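Local coordinates for protein beta-fructofuranosidase (Arabidopsis thaliana, PDB 2OXB) that hydrolyses sucrose and 1-kestose, and less readily neokestose and levan, as a cell-wall invertase of glycoside hydrolase family 32, at residues 349-352 against 353-357; 361-364 against 365-369; 414-418 against 419-423. The protein carries 1 engineered substitution. All coordinates share one frame; numbering follows the deposited sequence.

Contact 1 of 3, residues 349-352 against 353-357; sequences KVLK and SGSRL
K352 and S355 meet across a tight reversal of the chain, and the carbonyl oxygen of K352 is the point on which the contact turns. The hydroxyl S355 OG donates to K352 O over 2.9 Å. It arrives in the carbonyl plane and on a lone pair, with a C=O...OG angle of 121°. The backbone S355 N also approaches K352 O, at 2.8 Å, but this bond is bent and weak. The hydroxyl reaches the carbonyl because OG sits between the backbone N and the carbonyl carbon of its own residue (chi1 73°), which turns it back across the bend. The long side chain of K352 curls through three successive bends and lies over the same serine, its NZ 3.4 Å from S355 CB. On another side the CD2 branch of L351 lies alongside the S355 hydroxyl. Farther from the bend the contact becomes largely aliphatic: CD2 of L357 reaches K349 CB at 3.7 Å, with the bent K349 chain curling loosely past that methyl. The two side chains lie at a slant to each other. Outside the two segments, S353 OG bonds to G517 O, and L351 O accepts from N515 ND2. K349 and L351 pair through their backbones with V523 and V521, whereas L357 pairs with A513. The flanking strands run at 146° to each other, their axes 7.2 Å apart, and join different sheets. The arrangement is a type II beta turn, K352 to S355 with G354 at positive phi, carrying the chain from one sheet to the other of the C-terminal beta-sandwich domain.

Contact 2 of 3, residues 361-364 against 365-369; sequences GVTA and AQADV
T363 and Q366 are the first and last residues of a type I beta turn that leads into strand 367-374 of the C-terminal beta-sandwich. The closing bond runs from Q366 N to T363 O, 2.8 Å long and nearly straight at 166°. The donor stands well above the carbonyl plane of T363, 44° out of it, rather than on a lone pair. T363 is itself the centre of an inverse gamma turn, in which A364 N points back to V362 O in a weak bond, so the gamma turn overlaps the start of the beta turn, sharing T363 and A364. The backbone N of T363 is taken up by S530 OG. The hydroxyl T363 OG1 sits between the backbone N and the carbonyl carbon (chi1 38°), and from there T363 OG1 faces Q366 O at 3.3 Å; that bond is weak, and the position of the acceptor is not well fixed. The side chain of Q366 leads off from the turn, extended through its first two torsions, and both ends of its amide are satisfied: NE2 by M531 O and OE1 by H481 NE2. In the strand that follows, D368 OD2 forms salt bridges with R476 and R339, while the backbones of A367 and D368 pair with I479 and W529. Back at the turn, the methyl CB of A367 points toward the preceding segment and rests 3.5 Å from T363 O, the oxygen that already accepts from Q366 N.

Contact 3 of 3, residues 414-418 against 419-423; sequences LASKN and LEEYT
E420 OE1 collects polar neighbours from the segment before it: N418 N donates to it over 3.0 Å in a weak, bent bond (127°), and S416 OG lies 3.0 Å from E420 OE1. The carboxylate folds back over the bend because CG stands between the backbone N and the carbonyl carbon (chi1 44°) and the chain turns again at chi2 (-87°). The other oxygen, E420 OE2, is met by the aliphatic part of K417, whose CG comes within 3.5 Å, crossing it at a slant. The ammonium group of K417 runs on to a weak bond with L503 O, and its charge remains 6.4 Å from E420 OE2, too far for a direct pair but near enough that it may still favour the charged carboxylate. One step nearer the strands, S416 N reaches E421 O in a second weak bond, 2.7 Å long. Beside it S416 CB packs on E421 CG. E421 extends its carboxylate away from the loop to accept from the backbone of L503 and A504. On the apolar side, A415 CB is touched by two residues: L419 brings its CD2 branch to 3.9 Å, and Y422 sets its CB at 3.7 Å from the same methyl. L419, at positive phi, turns its carbonyl oxygen to the edge of the Y422 ring, in the ring plane. L419 and Y422 also both lie on M412. The whole forms the long loop of a beta hairpin joining the antiparallel neighbours 406-415 and 423-431: T423 pairs with V413 across the hairpin, while the chain turns a corner at L414, after which A415 pairs with H510 of strand 510-515.

In the fold
All three contacts are chain reversals in the C-terminal beta-sandwich, met in order along the sequence. Contact 1 passes from strand 344-351, an edge of the six-stranded sheet, to strand 355-359 of the other sheet; contact 2 brings the chain back to the first sheet at strand 367-374. Their centres are about 20 Å apart. Contact 3 returns the chain within the sheet that holds strand 355-359, about 17 Å from contact 1 and about 14 Å from contact 2, centre to centre. R356 NE packs on L419 CD1 at 4.0 Å, joining contacts 1 and 3. Contacts 1 and 2 are thus crossings between sheets and contact 3 a turn within one, all structural and away from the substrate site.

Contact 1 of 3, residues 349-352 against 353-357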
# COMPACT_ATOMS: atom_id res chain seq x y z
N LYS A 349 21.19 -24.56 5.72
CA LYS A 349 20.56 -25.75 5.12
C LYS A 349 20.61 -25.65 3.60
O LYS A 349 20.21 -24.66 3.01
CB LYS A 349 19.09 -25.92 5.55
CG LYS A 349 18.84 -26.48 6.97
CD LYS A 349 19.28 -27.94 7.15
CE LYS A 349 18.50 -28.95 6.31
NZ LYS A 349 18.93 -28.99 4.90
N VAL A 350 21.10 -26.71 2.97
CA VAL A 350 21.22 -26.75 1.53
C VAL A 350 19.90 -27.03 0.85
O VAL A 350 19.04 -27.74 1.37
CB VAL A 350 22.24 -27.80 1.15
CG1 VAL A 350 23.61 -27.35 1.60
CG2 VAL A 350 21.88 -29.12 1.82
N LEU A 351 19.74 -26.45 -0.34
CA LEU A 351 18.54 -26.61 -1.15
C LEU A 351 18.94 -27.19 -2.48
O LEU A 351 19.11 -26.46 -3.45
CB LEU A 351 17.85 -25.25 -1.34
CG LEU A 351 16.71 -24.93 -0.37
CD1 LEU A 351 16.41 -23.46 -0.39
CD2 LEU A 351 15.50 -25.75 -0.75
N LYS A 352 19.11 -28.50 -2.52
CA LYS A 352 19.51 -29.21 -3.73
C LYS A 352 18.56 -28.92 -4.88
O LYS A 352 17.41 -28.54 -4.67
CB LYS A 352 19.55 -30.72 -3.46
CG LYS A 352 20.72 -31.14 -2.59
CD LYS A 352 20.31 -32.14 -1.50
CE LYS A 352 19.64 -31.45 -0.29
NZ LYS A 352 18.33 -30.78 -0.59
N SER A 353 19.04 -29.07 -6.11
CA SER A 353 18.21 -28.81 -7.26
C SER A 353 16.80 -29.39 -7.11
O SER A 353 16.62 -30.61 -7.04
CB SER A 353 18.87 -29.36 -8.53
OG SER A 353 18.13 -28.99 -9.69
N GLY A 354 15.81 -28.50 -7.03
CA GLY A 354 14.41 -28.90 -6.91
C GLY A 354 14.01 -29.46 -5.56
O GLY A 354 13.11 -30.31 -5.49
N SER A 355 14.64 -28.98 -4.50
CA SER A 355 14.36 -29.47 -3.16
C SER A 355 13.50 -28.50 -2.36
O SER A 355 13.25 -27.37 -2.80
CB SER A 355 15.67 -29.74 -2.41
OG SER A 355 16.30 -28.53 -2.04
N ARG A 356 13.01 -28.94 -1.21
CA ARG A 356 12.19 -28.11 -0.33
C ARG A 356 12.17 -28.69 1.08
O ARG A 356 11.92 -29.89 1.27
CB ARG A 356 10.76 -27.99 -0.86
CG ARG A 356 10.07 -29.32 -1.06
CD ARG A 356 8.62 -29.17 -1.51
NE ARG A 356 7.98 -30.47 -1.71
CZ ARG A 356 7.80 -31.38 -0.75
NH1 ARG A 356 8.21 -31.14 0.49
NH2 ARG A 356 7.22 -32.54 -1.03
N LEU A 357 12.45 -27.86 2.07
CA LEU A 357 12.43 -28.33 3.44
C LEU A 357 11.27 -27.64 4.14
O LEU A 357 11.09 -26.43 4.05
CB LEU A 357 13.77 -28.03 4.13
CG LEU A 357 14.09 -26.60 4.53
CD1 LEU A 357 13.46 -26.30 5.88
CD2 LEU A 357 15.60 -26.45 4.62

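Contact 2 of 3, residues 361-364 against 365-369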
# COMPACT_ATOMS: atom_id res chain seq x y z
N GLY A 361 6.95 -26.53 13.45
CA GLY A 361 6.28 -25.87 14.56
C GLY A 361 5.92 -24.39 14.47
O GLY A 361 6.51 -23.55 15.16
N VAL A 362 4.92 -24.08 13.65
CA VAL A 362 4.48 -22.69 13.47
C VAL A 362 3.09 -22.62 12.86
O VAL A 362 2.71 -23.47 12.05
CB VAL A 362 5.44 -21.90 12.55
CG1 VAL A 362 6.68 -21.48 13.31
CG2 VAL A 362 5.83 -22.75 11.33
N THR A 363 2.32 -21.62 13.27
CA THR A 363 0.98 -21.45 12.72
C THR A 363 1.19 -21.03 11.26
O THR A 363 1.17 -19.84 10.94
CB THR A 363 0.15 -20.39 13.50
OG1 THR A 363 0.98 -19.29 13.90
CG2 THR A 363 -0.48 -21.02 14.74
N ALA A 364 1.42 -22.02 10.40
CA ALA A 364 1.67 -21.79 8.99
C ALA A 364 0.69 -20.79 8.33
O ALA A 364 1.04 -20.12 7.34
CB ALA A 364 1.67 -23.13 8.24
N ALA A 365 -0.51 -20.66 8.90
CA ALA A 365 -1.55 -19.76 8.38
C ALA A 365 -1.63 -18.39 9.06
O ALA A 365 -2.54 -17.61 8.75
CB ALA A 365 -2.94 -20.44 8.47
N GLN A 366 -0.72 -18.08 9.97
CA GLN A 366 -0.76 -16.80 10.67
C GLN A 366 0.59 -16.48 11.29
O GLN A 366 0.70 -16.27 12.49
CB GLN A 366 -1.83 -16.87 11.76
CG GLN A 366 -2.36 -15.51 12.22
CD GLN A 366 -3.47 -15.64 13.27
OE1 GLN A 366 -4.52 -16.22 13.00
NE2 GLN A 366 -3.22 -15.09 14.46
N ALA A 367 1.62 -16.40 10.45
CA ALA A 367 2.97 -16.15 10.92
C ALA A 367 3.80 -15.13 10.15
O ALA A 367 3.38 -14.61 9.13
CB ALA A 367 3.73 -17.49 10.97
N ASP A 368 4.99 -14.87 10.66
CA ASP A 368 5.92 -13.93 10.05
C ASP A 368 7.09 -14.75 9.51
O ASP A 368 7.86 -15.35 10.28
CB ASP A 368 6.43 -12.95 11.10
CG ASP A 368 7.25 -11.82 10.50
OD1 ASP A 368 8.04 -12.07 9.56
OD2 ASP A 368 7.13 -10.67 10.99
N VAL A 369 7.24 -14.80 8.19
CA VAL A 369 8.33 -15.56 7.60
C VAL A 369 9.47 -14.62 7.28
O VAL A 369 9.26 -13.43 7.10
CB VAL A 369 7.92 -16.28 6.30
CG1 VAL A 369 8.98 -17.32 5.94
CG2 VAL A 369 6.55 -16.90 6.45

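Contact 3 of 3, residues 414-418 against 419-423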
# COMPACT_ATOMS: atom_id res chain seq x y z
N LEU A 414 0.81 -21.09 3.13
CA LEU A 414 -0.53 -21.68 3.13
C LEU A 414 -0.53 -22.86 2.18
O LEU A 414 -1.51 -23.11 1.51
CB LEU A 414 -1.60 -20.68 2.69
CG LEU A 414 -2.08 -19.59 3.65
CD1 LEU A 414 -1.03 -18.51 3.73
CD2 LEU A 414 -3.42 -19.00 3.19
N ALA A 415 0.59 -23.55 2.11
CA ALA A 415 0.69 -24.71 1.24
C ALA A 415 -0.21 -25.81 1.80
O ALA A 415 -0.39 -25.94 3.01
CB ALA A 415 2.13 -25.17 1.14
N SER A 416 -0.78 -26.60 0.90
CA SER A 416 -1.69 -27.69 1.27
C SER A 416 -0.91 -28.90 1.80
O SER A 416 0.32 -28.87 1.88
CB SER A 416 -2.52 -28.07 0.04
OG SER A 416 -3.71 -28.74 0.40
N LYS A 417 -1.62 -29.95 2.19
CA LYS A 417 -0.96 -31.15 2.71
C LYS A 417 0.19 -31.56 1.79
O LYS A 417 1.37 -31.40 2.12
CB LYS A 417 -1.96 -32.30 2.86
CG LYS A 417 -3.30 -32.04 2.18
CD LYS A 417 -4.10 -30.93 2.87
CE LYS A 417 -4.64 -31.39 4.22
NZ LYS A 417 -5.67 -30.49 4.79
N ASN A 418 -0.18 -32.06 0.61
CA ASN A 418 0.76 -32.53 -0.41
C ASN A 418 0.84 -31.61 -1.66
O ASN A 418 0.90 -32.10 -2.78
CB ASN A 418 0.34 -33.93 -0.84
CG ASN A 418 -1.17 -34.06 -0.97
OD1 ASN A 418 -1.80 -33.43 -1.82
ND2 ASN A 418 -1.77 -34.87 -0.10
N LEU A 419 0.82 -30.30 -1.43
CA LEU A 419 0.91 -29.29 -2.48
C LEU A 419 -0.15 -29.24 -3.58
O LEU A 419 0.14 -28.78 -4.69
CB LEU A 419 2.28 -29.33 -3.15
CG LEU A 419 3.51 -28.81 -2.40
CD1 LEU A 419 4.68 -28.82 -3.37
CD2 LEU A 419 3.28 -27.40 -1.85
N GLU A 420 -1.37 -29.68 -3.29
CA GLU A 420 -2.42 -29.61 -4.31
C GLU A 420 -2.75 -28.13 -4.51
O GLU A 420 -3.22 -27.72 -5.57
CB GLU A 420 -3.67 -30.41 -3.91
CG GLU A 420 -4.15 -30.26 -2.46
CD GLU A 420 -3.47 -31.23 -1.51
OE1 GLU A 420 -2.32 -30.96 -1.12
OE2 GLU A 420 -4.09 -32.26 -1.18
N GLU A 421 -2.51 -27.33 -3.47
CA GLU A 421 -2.74 -25.90 -3.55
C GLU A 421 -1.73 -25.21 -2.64
O GLU A 421 -1.65 -25.49 -1.45
CB GLU A 421 -4.18 -25.53 -3.15
CG GLU A 421 -4.50 -25.60 -1.68
CD GLU A 421 -5.99 -25.43 -1.39
OE1 GLU A 421 -6.38 -25.53 -0.21
OE2 GLU A 421 -6.77 -25.20 -2.33
N TYR A 422 -0.93 -24.32 -3.23
CA TYR A 422 0.10 -23.58 -2.50
C TYR A 422 0.37 -22.24 -3.19
O TYR A 422 -0.01 -22.03 -4.35
CB TYR A 422 1.41 -24.39 -2.44
CG TYR A 422 1.94 -24.73 -3.81
CD1 TYR A 422 2.81 -23.88 -4.48
CD2 TYR A 422 1.45 -25.85 -4.49
CE1 TYR A 422 3.17 -24.12 -5.81
CE2 TYR A 422 1.79 -26.10 -5.82
CZ TYR A 422 2.65 -25.23 -6.47
OH TYR A 422 2.94 -25.46 -7.80
N THR A 423 1.02 -21.34 -2.46
CA THR A 423 1.38 -20.03 -2.98
C THR A 423 2.89 -20.00 -3.00
O THR A 423 3.52 -20.51 -2.09
CB THR A 423 0.78 -18.92 -2.12
OG1 THR A 423 -0.62 -18.80 -2.43
CG2 THR A 423 1.47 -17.60 -2.38